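Local coordinates for intracellular growth locus, subunit C (Francisella tularensis subsp. tularensis, PDB 2QWU), which is a Francisella pathogenicity-island protein tied to intracellular growth and cell invasion, probably serving as a component of a type VI secretion system, at residues 33-38 with 53-58; 20-25 with 72-77; 123-128 with 140-145. The protein carries 2 engineered substitutions. One frame throughout, in Å; residues are numbered along the deposited sequence.

Contact 1 (33-38 with 53-58); sequences NCRMFI and VAIDGG. Engineered in segment 33-38: M36 (natural residue Leu).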
ATOM      1  N   ASN A  33      13.877 -10.011   0.996  1.00 18.17           N
ATOM      2  CA  ASN A  33      13.267  -8.992   1.882  1.00 18.35           C
ATOM      3  C   ASN A  33      11.787  -8.820   1.646  1.00 18.10           C
ATOM      4  O   ASN A  33      11.229  -9.332   0.653  1.00 17.92           O
ATOM      5  CB  ASN A  33      14.010  -7.642   1.712  1.00 20.76           C
ATOM      6  CG  ASN A  33      15.522  -7.814   1.731  1.00 23.53           C
ATOM      7  OD1 ASN A  33      16.060  -8.397   2.665  1.00 25.51           O
ATOM      8  ND2 ASN A  33      16.202  -7.339   0.688  1.00 26.08           N
ATOM      9  N   CYS A  34      11.142  -8.129   2.575  1.00 16.20           N
ATOM     10  CA  CYS A  34       9.700  -7.947   2.476  1.00 16.15           C
ATOM     11  C   CYS A  34       9.280  -7.052   1.306  1.00 16.77           C
ATOM     12  O   CYS A  34      10.022  -6.180   0.816  1.00 14.23           O
ATOM     13  CB  CYS A  34       9.138  -7.425   3.779  1.00 17.83           C
ATOM     14  SG  CYS A  34       9.714  -5.744   4.140  1.00 24.81           S
ATOM     15  N   ARG A  35       8.099  -7.355   0.771  1.00 15.41           N
ATOM     16  CA  ARG A  35       7.576  -6.541  -0.321  1.00 14.65           C
ATOM     17  C   ARG A  35       6.038  -6.665  -0.312  1.00 14.27           C
ATOM     18  O   ARG A  35       5.468  -7.714   0.029  1.00 14.32           O
ATOM     19  CB  ARG A  35       8.162  -6.941  -1.694  1.00 14.96           C
ATOM     20  CG  ARG A  35       7.518  -8.233  -2.404  1.00 14.74           C
ATOM     21  CD  ARG A  35       7.753  -9.483  -1.645  1.00 15.55           C
ATOM     22  NE  ARG A  35       9.160  -9.796  -1.418  1.00 16.65           N
ATOM     23  CZ  ARG A  35      10.029 -10.327  -2.299  1.00 17.82           C
ATOM     24  NH1 ARG A  35       9.694 -10.638  -3.563  1.00 16.04           N
ATOM     25  NH2 ARG A  35      11.284 -10.598  -1.904  1.00 17.59           N
HETATM   26  N   MSE A  36       5.380  -5.568  -0.674  1.00 14.40           N
HETATM   27  CA  MSE A  36       3.917  -5.517  -0.722  1.00 14.43           C
HETATM   28  C   MSE A  36       3.489  -4.862  -2.004  1.00 15.22           C
HETATM   29  O   MSE A  36       4.087  -3.910  -2.454  1.00 15.02           O
HETATM   30  CB  MSE A  36       3.368  -4.703   0.471  1.00 13.87           C
HETATM   31  CG  MSE A  36       3.437  -5.411   1.786  1.00 17.72           C
HETATM   32 SE   MSE A  36       2.642  -4.288   3.133  1.00 19.58          SE
HETATM   33  CE  MSE A  36       1.086  -4.306   2.483  1.00 26.23           C
ATOM     34  N   PHE A  37       2.479  -5.437  -2.662  1.00 14.46           N
ATOM     35  CA  PHE A  37       1.970  -4.820  -3.835  1.00 14.31           C
ATOM     36  C   PHE A  37       0.508  -5.241  -4.030  1.00 14.36           C
ATOM     37  O   PHE A  37       0.035  -6.221  -3.418  1.00 15.74           O
ATOM     38  CB  PHE A  37       2.867  -5.144  -5.040  1.00 14.05           C
ATOM     39  CG  PHE A  37       3.023  -6.652  -5.330  1.00 15.40           C
ATOM     40  CD1 PHE A  37       2.063  -7.323  -6.081  1.00 15.16           C
ATOM     41  CD2 PHE A  37       4.148  -7.355  -4.873  1.00 16.62           C
ATOM     42  CE1 PHE A  37       2.221  -8.723  -6.398  1.00 16.28           C
ATOM     43  CE2 PHE A  37       4.337  -8.742  -5.183  1.00 18.04           C
ATOM     44  CZ  PHE A  37       3.337  -9.417  -5.966  1.00 15.81           C
ATOM     45  N   ILE A  38      -0.199  -4.454  -4.836  1.00 15.04           N
ATOM     46  CA  ILE A  38      -1.621  -4.712  -5.050  1.00 15.42           C
ATOM     47  C   ILE A  38      -1.960  -4.845  -6.529  1.00 17.01           C
ATOM     48  O   ILE A  38      -1.391  -4.165  -7.375  1.00 15.59           O
ATOM     49  CB  ILE A  38      -2.467  -3.605  -4.395  1.00 14.22           C
ATOM     50  CG1 ILE A  38      -1.973  -2.215  -4.864  1.00 17.07           C
ATOM     51  CG2 ILE A  38      -2.397  -3.728  -2.855  1.00 15.42           C
ATOM     52  CD1 ILE A  38      -2.824  -1.034  -4.333  1.00 18.06           C
ATOM     53  N   VAL A  53       5.601  -5.735 -13.262  1.00 18.03           N
ATOM     54  CA  VAL A  53       5.835  -7.183 -13.099  1.00 18.49           C
ATOM     55  C   VAL A  53       6.404  -7.384 -11.693  1.00 17.89           C
ATOM     56  O   VAL A  53       7.628  -7.491 -11.501  1.00 19.49           O
ATOM     57  CB  VAL A  53       6.776  -7.720 -14.196  1.00 19.34           C
ATOM     58  CG1 VAL A  53       6.910  -9.217 -14.071  1.00 20.08           C
ATOM     59  CG2 VAL A  53       6.170  -7.364 -15.578  1.00 20.48           C
ATOM     60  N   ALA A  54       5.501  -7.389 -10.709  1.00 18.44           N
ATOM     61  CA  ALA A  54       5.890  -7.498  -9.294  1.00 16.68           C
ATOM     62  C   ALA A  54       6.108  -8.941  -8.934  1.00 18.58           C
ATOM     63  O   ALA A  54       5.409  -9.885  -9.439  1.00 17.67           O
ATOM     64  CB  ALA A  54       4.831  -6.871  -8.401  1.00 16.45           C
ATOM     65  N   ILE A  55       7.076  -9.132  -8.054  1.00 15.01           N
ATOM     66  CA  ILE A  55       7.497 -10.476  -7.677  1.00 16.64           C
ATOM     67  C   ILE A  55       7.078 -10.832  -6.242  1.00 18.12           C
ATOM     68  O   ILE A  55       7.488 -10.154  -5.281  1.00 16.60           O
ATOM     69  CB  ILE A  55       9.039 -10.563  -7.799  1.00 16.50           C
ATOM     70  CG1 ILE A  55       9.520 -10.119  -9.194  1.00 19.16           C
ATOM     71  CG2 ILE A  55       9.500 -11.996  -7.398  1.00 16.41           C
ATOM     72  CD1 ILE A  55       9.042 -11.057 -10.333  1.00 21.38           C
ATOM     73  N   ASP A  56       6.219 -11.847  -6.097  1.00 17.70           N
ATOM     74  CA  ASP A  56       5.762 -12.289  -4.784  1.00 18.48           C
ATOM     75  C   ASP A  56       6.963 -12.969  -4.059  1.00 16.03           C
ATOM     76  O   ASP A  56       7.920 -13.422  -4.679  1.00 18.27           O
ATOM     77  CB  ASP A  56       4.566 -13.274  -4.940  1.00 21.33           C
ATOM     78  CG  ASP A  56       3.655 -13.320  -3.703  1.00 25.57           C
ATOM     79  OD1 ASP A  56       3.753 -12.432  -2.826  1.00 23.24           O
ATOM     80  OD2 ASP A  56       2.790 -14.236  -3.600  1.00 26.85           O
ATOM     81  N   GLY A  57       6.899 -13.020  -2.736  1.00 15.86           N
ATOM     82  CA  GLY A  57       8.023 -13.607  -2.018  1.00 17.32           C
ATOM     83  C   GLY A  57       8.273 -15.035  -2.468  1.00 17.51           C
ATOM     84  O   GLY A  57       7.315 -15.835  -2.591  1.00 18.51           O
ATOM     85  N   GLY A  58       9.535 -15.329  -2.710  1.00 18.41           N
ATOM     86  CA  GLY A  58       9.972 -16.664  -3.092  1.00 19.60           C
ATOM     87  C   GLY A  58       9.750 -17.010  -4.537  1.00 23.02           C
ATOM     88  O   GLY A  58      10.187 -18.081  -5.002  1.00 22.08           O
TER

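Contact 2 (20-25 with 72-77); sequences VRTDPT and SVIRMS. Engineered in segment 72-77: M76 (natural residue Leu).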
ATOM      1  N   VAL A  20       4.522  -0.250   8.504  1.00 20.84           N
ATOM      2  CA  VAL A  20       5.221  -1.169   7.614  1.00 22.62           C
ATOM      3  C   VAL A  20       6.019  -0.334   6.638  1.00 22.35           C
ATOM      4  O   VAL A  20       5.578   0.730   6.157  1.00 21.12           O
ATOM      5  CB  VAL A  20       4.273  -2.113   6.798  1.00 25.67           C
ATOM      6  CG1 VAL A  20       5.110  -2.820   5.702  1.00 28.57           C
ATOM      7  CG2 VAL A  20       3.625  -3.174   7.723  1.00 25.27           C
ATOM      8  N   ARG A  21       7.197  -0.811   6.303  1.00 24.01           N
ATOM      9  CA  ARG A  21       8.017  -0.094   5.375  1.00 26.04           C
ATOM     10  C   ARG A  21       8.898  -1.094   4.658  1.00 25.00           C
ATOM     11  O   ARG A  21       9.474  -2.006   5.299  1.00 25.22           O
ATOM     12  CB  ARG A  21       8.860   0.890   6.146  1.00 31.04           C
ATOM     13  CG  ARG A  21      10.028   1.484   5.403  1.00 38.01           C
ATOM     14  CD  ARG A  21      11.068   1.731   6.448  1.00 42.31           C
ATOM     15  NE  ARG A  21      10.489   2.542   7.504  1.00 45.70           N
ATOM     16  CZ  ARG A  21      10.669   3.852   7.586  1.00 48.34           C
ATOM     17  NH1 ARG A  21      11.423   4.460   6.672  1.00 49.94           N
ATOM     18  NH2 ARG A  21      10.076   4.551   8.547  1.00 49.53           N
ATOM     19  N   THR A  22       9.004  -0.935   3.349  1.00 21.51           N
ATOM     20  CA  THR A  22       9.833  -1.813   2.553  1.00 20.80           C
ATOM     21  C   THR A  22      10.780  -0.933   1.746  1.00 21.70           C
ATOM     22  O   THR A  22      10.651   0.299   1.741  1.00 21.23           O
ATOM     23  CB  THR A  22       8.977  -2.641   1.516  1.00 20.52           C
ATOM     24  OG1 THR A  22       8.576  -1.791   0.423  1.00 21.13           O
ATOM     25  CG2 THR A  22       7.720  -3.197   2.198  1.00 21.49           C
ATOM     26  N   ASP A  23      11.740  -1.556   1.069  1.00 21.47           N
ATOM     27  CA  ASP A  23      12.613  -0.800   0.159  1.00 22.87           C
ATOM     28  C   ASP A  23      11.708  -0.291  -1.013  1.00 21.16           C
ATOM     29  O   ASP A  23      10.745  -0.954  -1.391  1.00 20.21           O
ATOM     30  CB  ASP A  23      13.703  -1.722  -0.363  1.00 23.97           C
ATOM     31  CG  ASP A  23      14.793  -1.955   0.664  1.00 32.17           C
ATOM     32  OD1 ASP A  23      14.854  -1.167   1.656  1.00 34.72           O
ATOM     33  OD2 ASP A  23      15.592  -2.915   0.487  1.00 35.88           O
ATOM     34  N   PRO A  24      11.994   0.901  -1.588  1.00 21.60           N
ATOM     35  CA  PRO A  24      11.139   1.415  -2.684  1.00 21.88           C
ATOM     36  C   PRO A  24      10.911   0.478  -3.872  1.00 21.02           C
ATOM     37  O   PRO A  24       9.817   0.460  -4.409  1.00 22.01           O
ATOM     38  CB  PRO A  24      11.837   2.704  -3.121  1.00 24.13           C
ATOM     39  CG  PRO A  24      12.584   3.104  -1.896  1.00 26.36           C
ATOM     40  CD  PRO A  24      13.129   1.803  -1.336  1.00 23.97           C
ATOM     41  N   THR A  25      11.915  -0.305  -4.277  1.00 19.92           N
ATOM     42  CA  THR A  25      11.680  -1.212  -5.401  1.00 20.42           C
ATOM     43  C   THR A  25      11.665  -2.660  -4.912  1.00 19.18           C
ATOM     44  O   THR A  25      11.981  -3.579  -5.662  1.00 20.70           O
ATOM     45  CB  THR A  25      12.741  -1.052  -6.500  1.00 22.72           C
ATOM     46  OG1 THR A  25      14.030  -1.299  -5.936  1.00 28.40           O
ATOM     47  CG2 THR A  25      12.669   0.347  -7.117  1.00 26.10           C
ATOM     48  N   SER A  72       2.867  -0.678  -5.894  1.00 13.80           N
ATOM     49  CA  SER A  72       3.531  -1.324  -4.787  1.00 15.54           C
ATOM     50  C   SER A  72       3.088  -0.489  -3.569  1.00 17.18           C
ATOM     51  O   SER A  72       2.647   0.682  -3.716  1.00 16.74           O
ATOM     52  CB  SER A  72       5.053  -1.215  -4.901  1.00 17.50           C
ATOM     53  OG  SER A  72       5.408   0.174  -4.902  1.00 18.99           O
ATOM     54  N   VAL A  73       3.109  -1.117  -2.397  1.00 14.67           N
ATOM     55  CA  VAL A  73       2.860  -0.360  -1.154  1.00 16.13           C
ATOM     56  C   VAL A  73       4.236  -0.322  -0.484  1.00 17.51           C
ATOM     57  O   VAL A  73       4.764  -1.370  -0.088  1.00 17.15           O
ATOM     58  CB  VAL A  73       1.851  -1.045  -0.232  1.00 18.75           C
ATOM     59  CG1 VAL A  73       1.686  -0.213   1.017  1.00 20.89           C
ATOM     60  CG2 VAL A  73       0.515  -1.167  -0.949  1.00 17.71           C
ATOM     61  N   ILE A  74       4.821   0.872  -0.414  1.00 16.02           N
ATOM     62  CA  ILE A  74       6.179   1.083   0.125  1.00 18.03           C
ATOM     63  C   ILE A  74       6.185   1.383   1.620  1.00 19.95           C
ATOM     64  O   ILE A  74       7.103   0.958   2.338  1.00 18.84           O
ATOM     65  CB  ILE A  74       6.876   2.250  -0.649  1.00 20.06           C
ATOM     66  CG1 ILE A  74       7.066   1.843  -2.117  1.00 21.37           C
ATOM     67  CG2 ILE A  74       8.210   2.580  -0.092  1.00 20.09           C
ATOM     68  CD1 ILE A  74       7.238   3.073  -3.046  1.00 22.12           C
ATOM     69  N   ARG A  75       5.173   2.126   2.075  1.00 18.47           N
ATOM     70  CA  ARG A  75       5.060   2.429   3.492  1.00 21.55           C
ATOM     71  C   ARG A  75       3.629   2.606   3.840  1.00 19.65           C
ATOM     72  O   ARG A  75       2.804   3.051   3.011  1.00 18.52           O
ATOM     73  CB  ARG A  75       5.768   3.729   3.847  1.00 22.28           C
ATOM     74  CG  ARG A  75       7.076   3.854   3.219  1.00 30.23           C
ATOM     75  CD  ARG A  75       7.636   5.268   3.407  1.00 34.41           C
ATOM     76  NE  ARG A  75       7.854   5.614   4.806  1.00 36.02           N
ATOM     77  CZ  ARG A  75       9.054   5.917   5.325  1.00 37.77           C
ATOM     78  NH1 ARG A  75      10.164   5.904   4.581  1.00 36.87           N
ATOM     79  NH2 ARG A  75       9.132   6.288   6.592  1.00 36.59           N
HETATM   80  N   MSE A  76       3.320   2.221   5.068  1.00 18.41           N
HETATM   81  CA  MSE A  76       1.982   2.436   5.534  1.00 20.34           C
HETATM   82  C   MSE A  76       2.031   2.603   7.025  1.00 20.30           C
HETATM   83  O   MSE A  76       2.804   1.922   7.688  1.00 20.31           O
HETATM   84  CB  MSE A  76       1.057   1.274   5.203  1.00 21.20           C
HETATM   85  CG  MSE A  76      -0.358   1.665   5.406  1.00 24.48           C
HETATM   86 SE   MSE A  76      -1.455   0.377   4.704  1.00 21.38          SE
HETATM   87  CE  MSE A  76      -3.019   1.194   5.082  1.00 26.16           C
ATOM     88  N   SER A  77       1.214   3.519   7.540  1.00 18.11           N
ATOM     89  CA  SER A  77       1.134   3.756   8.983  1.00 19.33           C
ATOM     90  C   SER A  77      -0.336   3.854   9.361  1.00 18.00           C
ATOM     91  O   SER A  77      -1.131   4.565   8.740  1.00 17.46           O
ATOM     92  CB  SER A  77       1.921   5.029   9.342  1.00 23.72           C
ATOM     93  OG  SER A  77       1.751   5.362  10.721  1.00 28.78           O
TER
HETATM   94  O   HOH W   1       6.867  -2.989  -1.328  1.00 20.16           O

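Contact 3 (123-128 with 140-145); sequences GNSNKK and MIDLSN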
ATOM      1  N   GLY A 123      -6.663  -2.963  -4.455  1.00 18.00           N
ATOM      2  CA  GLY A 123      -7.068  -4.273  -4.935  1.00 20.39           C
ATOM      3  C   GLY A 123      -6.510  -5.352  -4.015  1.00 19.87           C
ATOM      4  O   GLY A 123      -6.217  -5.086  -2.854  1.00 20.95           O
ATOM      5  N   ASN A 124      -6.351  -6.570  -4.528  1.00 17.14           N
ATOM      6  CA  ASN A 124      -5.838  -7.675  -3.727  1.00 18.08           C
ATOM      7  C   ASN A 124      -4.344  -7.516  -3.503  1.00 14.64           C
ATOM      8  O   ASN A 124      -3.572  -7.323  -4.459  1.00 16.87           O
ATOM      9  CB  ASN A 124      -6.052  -8.998  -4.459  1.00 19.79           C
ATOM     10  CG  ASN A 124      -7.523  -9.278  -4.681  1.00 22.66           C
ATOM     11  OD1 ASN A 124      -8.318  -9.244  -3.710  1.00 25.30           O
ATOM     12  ND2 ASN A 124      -7.900  -9.535  -5.928  1.00 23.22           N
ATOM     13  N   SER A 125      -3.940  -7.613  -2.247  1.00 17.73           N
ATOM     14  CA  SER A 125      -2.506  -7.558  -1.968  1.00 18.54           C
ATOM     15  C   SER A 125      -1.891  -8.955  -2.057  1.00 19.77           C
ATOM     16  O   SER A 125      -2.586  -9.990  -1.991  1.00 18.57           O
ATOM     17  CB  SER A 125      -2.257  -6.913  -0.579  1.00 19.95           C
ATOM     18  OG  SER A 125      -2.983  -7.501   0.468  1.00 18.93           O
ATOM     19  N   ASN A 126      -0.584  -8.994  -2.243  1.00 17.58           N
ATOM     20  CA  ASN A 126       0.144 -10.274  -2.337  1.00 17.42           C
ATOM     21  C   ASN A 126       0.171 -11.039  -1.023  1.00 16.43           C
ATOM     22  O   ASN A 126       0.130 -10.475   0.068  1.00 17.06           O
ATOM     23  CB  ASN A 126       1.575 -10.065  -2.876  1.00 14.88           C
ATOM     24  CG  ASN A 126       2.448  -9.201  -1.945  1.00 15.51           C
ATOM     25  OD1 ASN A 126       2.058  -8.120  -1.535  1.00 15.32           O
ATOM     26  ND2 ASN A 126       3.638  -9.694  -1.636  1.00 14.90           N
ATOM     27  N   LYS A 127       0.232 -12.354  -1.131  1.00 18.64           N
ATOM     28  CA  LYS A 127       0.193 -13.184   0.076  1.00 19.74           C
ATOM     29  C   LYS A 127       1.565 -13.447   0.671  1.00 17.56           C
ATOM     30  O   LYS A 127       1.654 -13.736   1.847  1.00 19.29           O
ATOM     31  CB  LYS A 127      -0.504 -14.516  -0.244  1.00 23.69           C
ATOM     32  CG  LYS A 127      -1.983 -14.299  -0.663  1.00 29.99           C
ATOM     33  CD  LYS A 127      -2.746 -15.598  -1.001  1.00 35.71           C
ATOM     34  CE  LYS A 127      -4.154 -15.307  -1.546  1.00 37.79           C
ATOM     35  NZ  LYS A 127      -4.846 -14.221  -0.796  1.00 40.37           N
ATOM     36  N   LYS A 128       2.618 -13.367  -0.125  1.00 16.45           N
ATOM     37  CA  LYS A 128       3.939 -13.655   0.415  1.00 15.80           C
ATOM     38  C   LYS A 128       4.714 -12.340   0.537  1.00 14.91           C
ATOM     39  O   LYS A 128       5.473 -11.990  -0.341  1.00 16.31           O
ATOM     40  CB  LYS A 128       4.641 -14.658  -0.504  1.00 18.79           C
ATOM     41  CG  LYS A 128       3.896 -16.023  -0.502  1.00 24.43           C
ATOM     42  CD  LYS A 128       4.669 -17.069  -1.329  1.00 29.22           C
ATOM     43  CE  LYS A 128       4.126 -18.469  -1.143  1.00 32.02           C
ATOM     44  NZ  LYS A 128       2.786 -18.587  -1.806  1.00 37.70           N
HETATM   45  N   MSE A 140       2.248  -9.374   6.045  1.00 16.59           N
HETATM   46  CA  MSE A 140       2.525  -8.434   7.148  1.00 17.90           C
HETATM   47  C   MSE A 140       1.108  -7.900   7.444  1.00 16.30           C
HETATM   48  O   MSE A 140       0.612  -8.039   8.530  1.00 16.19           O
HETATM   49  CB  MSE A 140       3.475  -7.308   6.744  1.00 16.84           C
HETATM   50  CG  MSE A 140       4.948  -7.860   6.705  1.00 19.21           C
HETATM   51 SE   MSE A 140       6.236  -6.600   6.153  1.00 14.25          SE
HETATM   52  CE  MSE A 140       5.635  -6.227   4.465  1.00 17.63           C
ATOM     53  N   ILE A 141       0.455  -7.328   6.431  1.00 17.55           N
ATOM     54  CA  ILE A 141      -0.921  -6.830   6.566  1.00 18.79           C
ATOM     55  C   ILE A 141      -1.673  -7.208   5.258  1.00 17.98           C
ATOM     56  O   ILE A 141      -1.151  -7.013   4.161  1.00 17.28           O
ATOM     57  CB  ILE A 141      -0.995  -5.308   6.596  1.00 20.32           C
ATOM     58  CG1 ILE A 141      -0.148  -4.738   7.709  1.00 23.78           C
ATOM     59  CG2 ILE A 141      -2.466  -4.909   6.740  1.00 23.31           C
ATOM     60  CD1 ILE A 141      -0.250  -3.191   7.759  1.00 29.40           C
ATOM     61  N   ASP A 142      -2.907  -7.685   5.386  1.00 17.29           N
ATOM     62  CA  ASP A 142      -3.729  -7.983   4.185  1.00 19.09           C
ATOM     63  C   ASP A 142      -4.547  -6.716   3.871  1.00 18.02           C
ATOM     64  O   ASP A 142      -5.529  -6.390   4.552  1.00 19.15           O
ATOM     65  CB  ASP A 142      -4.687  -9.186   4.454  1.00 19.82           C
ATOM     66  CG  ASP A 142      -5.414  -9.643   3.207  1.00 26.28           C
ATOM     67  OD1 ASP A 142      -5.403  -8.882   2.216  1.00 23.37           O
ATOM     68  OD2 ASP A 142      -6.006 -10.772   3.202  1.00 28.94           O
ATOM     69  N   LEU A 143      -4.130  -5.988   2.844  1.00 17.60           N
ATOM     70  CA  LEU A 143      -4.783  -4.735   2.485  1.00 18.01           C
ATOM     71  C   LEU A 143      -5.889  -4.939   1.430  1.00 17.74           C
ATOM     72  O   LEU A 143      -6.460  -3.983   0.952  1.00 18.40           O
ATOM     73  CB  LEU A 143      -3.728  -3.773   1.884  1.00 20.03           C
ATOM     74  CG  LEU A 143      -2.665  -3.357   2.917  1.00 21.03           C
ATOM     75  CD1 LEU A 143      -1.575  -2.520   2.190  1.00 24.01           C
ATOM     76  CD2 LEU A 143      -3.304  -2.582   4.076  1.00 24.07           C
ATOM     77  N   SER A 144      -6.158  -6.179   1.061  1.00 19.89           N
ATOM     78  CA  SER A 144      -7.109  -6.409  -0.021  1.00 19.73           C
ATOM     79  C   SER A 144      -8.421  -5.701   0.137  1.00 21.00           C
ATOM     80  O   SER A 144      -9.066  -5.802   1.174  1.00 22.18           O
ATOM     81  CB  SER A 144      -7.359  -7.929  -0.247  1.00 18.48           C
ATOM     82  OG  SER A 144      -6.134  -8.635  -0.405  1.00 19.18           O
ATOM     83  N   ASN A 145      -8.806  -4.986  -0.926  1.00 22.15           N
ATOM     84  CA  ASN A 145     -10.049  -4.266  -0.984  1.00 21.89           C
ATOM     85  C   ASN A 145     -10.237  -3.121  -0.050  1.00 21.62           C
ATOM     86  O   ASN A 145     -11.344  -2.617   0.050  1.00 22.27           O
ATOM     87  CB  ASN A 145     -11.215  -5.250  -0.854  1.00 25.22           C
ATOM     88  CG  ASN A 145     -11.289  -6.176  -2.067  1.00 29.02           C
ATOM     89  OD1 ASN A 145     -10.982  -5.750  -3.183  1.00 30.66           O
ATOM     90  ND2 ASN A 145     -11.686  -7.427  -1.860  1.00 31.01           N
TER
HETATM   91  O   HOH W   2      -3.864 -12.199   1.432  1.00 34.91           O

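Contact 1 (33-38 with 53-58)
The carbonyl oxygen of I55 is approached by two side chains of segment 33-38, and R35 supplies its hydrogen bond: R35 NH1 lies 2.8 Å from I55 O. The bond joins loop 53-58 to the chain that leads into strand 37-43, part of the large antiparallel sheet of the IglC fold. I55 O lies close to the guanidinium plane, yet the nitrogen meets it well above the plane of the carbonyl group, about 50° out. The opposite end of the guanidinium turns back on its own segment, where NE and NH2 grip N33 O side-on, NE at 3.0 Å and NH2 at 2.9 Å. With three nitrogens engaged by two backbone oxygens, the group has little freedom to rotate. Over one of its faces sits G57 CA, 3.7 Å from R35 NH1 and displaced toward the rim. Bends at chi2 and chi3 curl the chain so that NE and NH2 reach N33 O while NH1 faces I55 O.

F37 makes the apolar half of the contact. Its CG is placed between the backbone N and the carbonyl carbon (chi1 58°), and the ring presents a face to A54. The CB of A54 stands 3.4 Å from the ring centroid, almost exactly on the normal, in a CH-pi contact. Around the rim the ring meets polar backbone: F37 CE2 is 3.5 Å from I55 O, and D56 N is also near the edge. The D56 carboxylate is engaged outside the contact, OD1 accepting from N126 ND2 and K128 N, while its CB remains 4.2 Å from F37 CZ.

Contact 2 (20-25 with 72-77)
R21 and R75 run side by side and point the same way, carrying their guanidinium groups into an improbably close approach: R21 NH2 and R75 NH2, both donors, are modelled 2.8 Å apart. The planes are inclined by 67°, so this is no parallel stack. Both side chains also touch crystal neighbours, and the exact positions of these ends are doubtful.

Beneath them the backbones pair in antiparallel register: V20 and the engineered selenomethionine M76 form a hydrogen-bonded pair, with V20 N to M76 O at 2.9 Å and M76 N returning a bond to V20 O, while R21 and R75 are the non-hydrogen-bonded pair beside it. T22 N continues the pattern to I74 O at 2.9 Å. Beyond it the chains part, and a water donates to T22 OG1 (2.7 Å) and to V73 O. The same T22 hydroxyl, held between its backbone N and carbonyl carbon (chi1 75°), donates to D23 O. I74 packs CG1 against P24 O at 3.8 Å.

On its other side strand 71-79 pairs with strand 86-96, where I74 and R75 interrupt the regular pattern, both facing T90 in a classic beta bulge; Y175 of strand 173-184 bonds P24 O and S72 OG.

Contact 3 (123-128 with 140-145)
The carboxylate of D142 brings OD1 to 3.3 Å from S125 OG across the contact, and the same oxygen is the hub of an Asx turn within segment 140-145. S144 OG donates to the syn lone pair of D142 OD1 over 2.7 Å, whereas S144 N arrives on the anti side, 28° out of the carboxylate plane, at 3.0 Å from that oxygen. The backbone bond closes the turn; the hydroxyl bond adds a second hold on the same atom, and two donors at one oxygen would probably favour the charged form of the acid. A water that accepts from K127 NZ and gives only a weak bond to the other oxygen, OD2, links the lysine and aspartate side chains, which do not touch directly. The second flat group, the amide of N124, lays OD1 against the CB of S144.

Two serines then lock the loop ahead of strand 147-150 to the one that follows strand 120-122. S125 N donates to S144 OG at 3.0 Å, and because that hydroxyl in turn donates a hydrogen bond to D142 OD1, the three groups form a directed chain. The S125 side chain makes a second bond: with OG between the backbone N and the carbonyl carbon (chi1 52°), the hydroxyl accepts from L143 N at 3.0 Å, although the bond is rather bent, 138° at the hydrogen. L143 meanwhile turns its side chain to V73 and M76 of strand 71-79.

At the G123 end of the contact the backbones meet directly. G123 O receives N145 N at 3.2 Å, the donor standing far above the carbonyl plane, and the neighbouring S144 CA makes a CA-H...O contact of 3.3 Å with this same G123 O.

Overall arrangement
Contact 1 is nested in the chain within the loop closed by contact 2, and contact 3 follows both. Their centres form a compact cluster: contact 1 lies about 11 Å from contact 2 and about 10 Å from contact 3, and the latter two are about 13 Å apart. Contacts 1 and 2 share the main antiparallel sheet through neighbouring strands 37-43 and 71-79, joined by a probable M36 O to V73 N hydrogen bond. N126 and K128 bond to F37 and G57, tying segment 123-128 to contact 1, while L143 packs between the engineered selenomethionines M36 and M76 beside V73. Hydrogen bonds thus join segment 123-128 to strand 37-43 and loop 53-58, and packing joins segment 140-145 to strand 71-79.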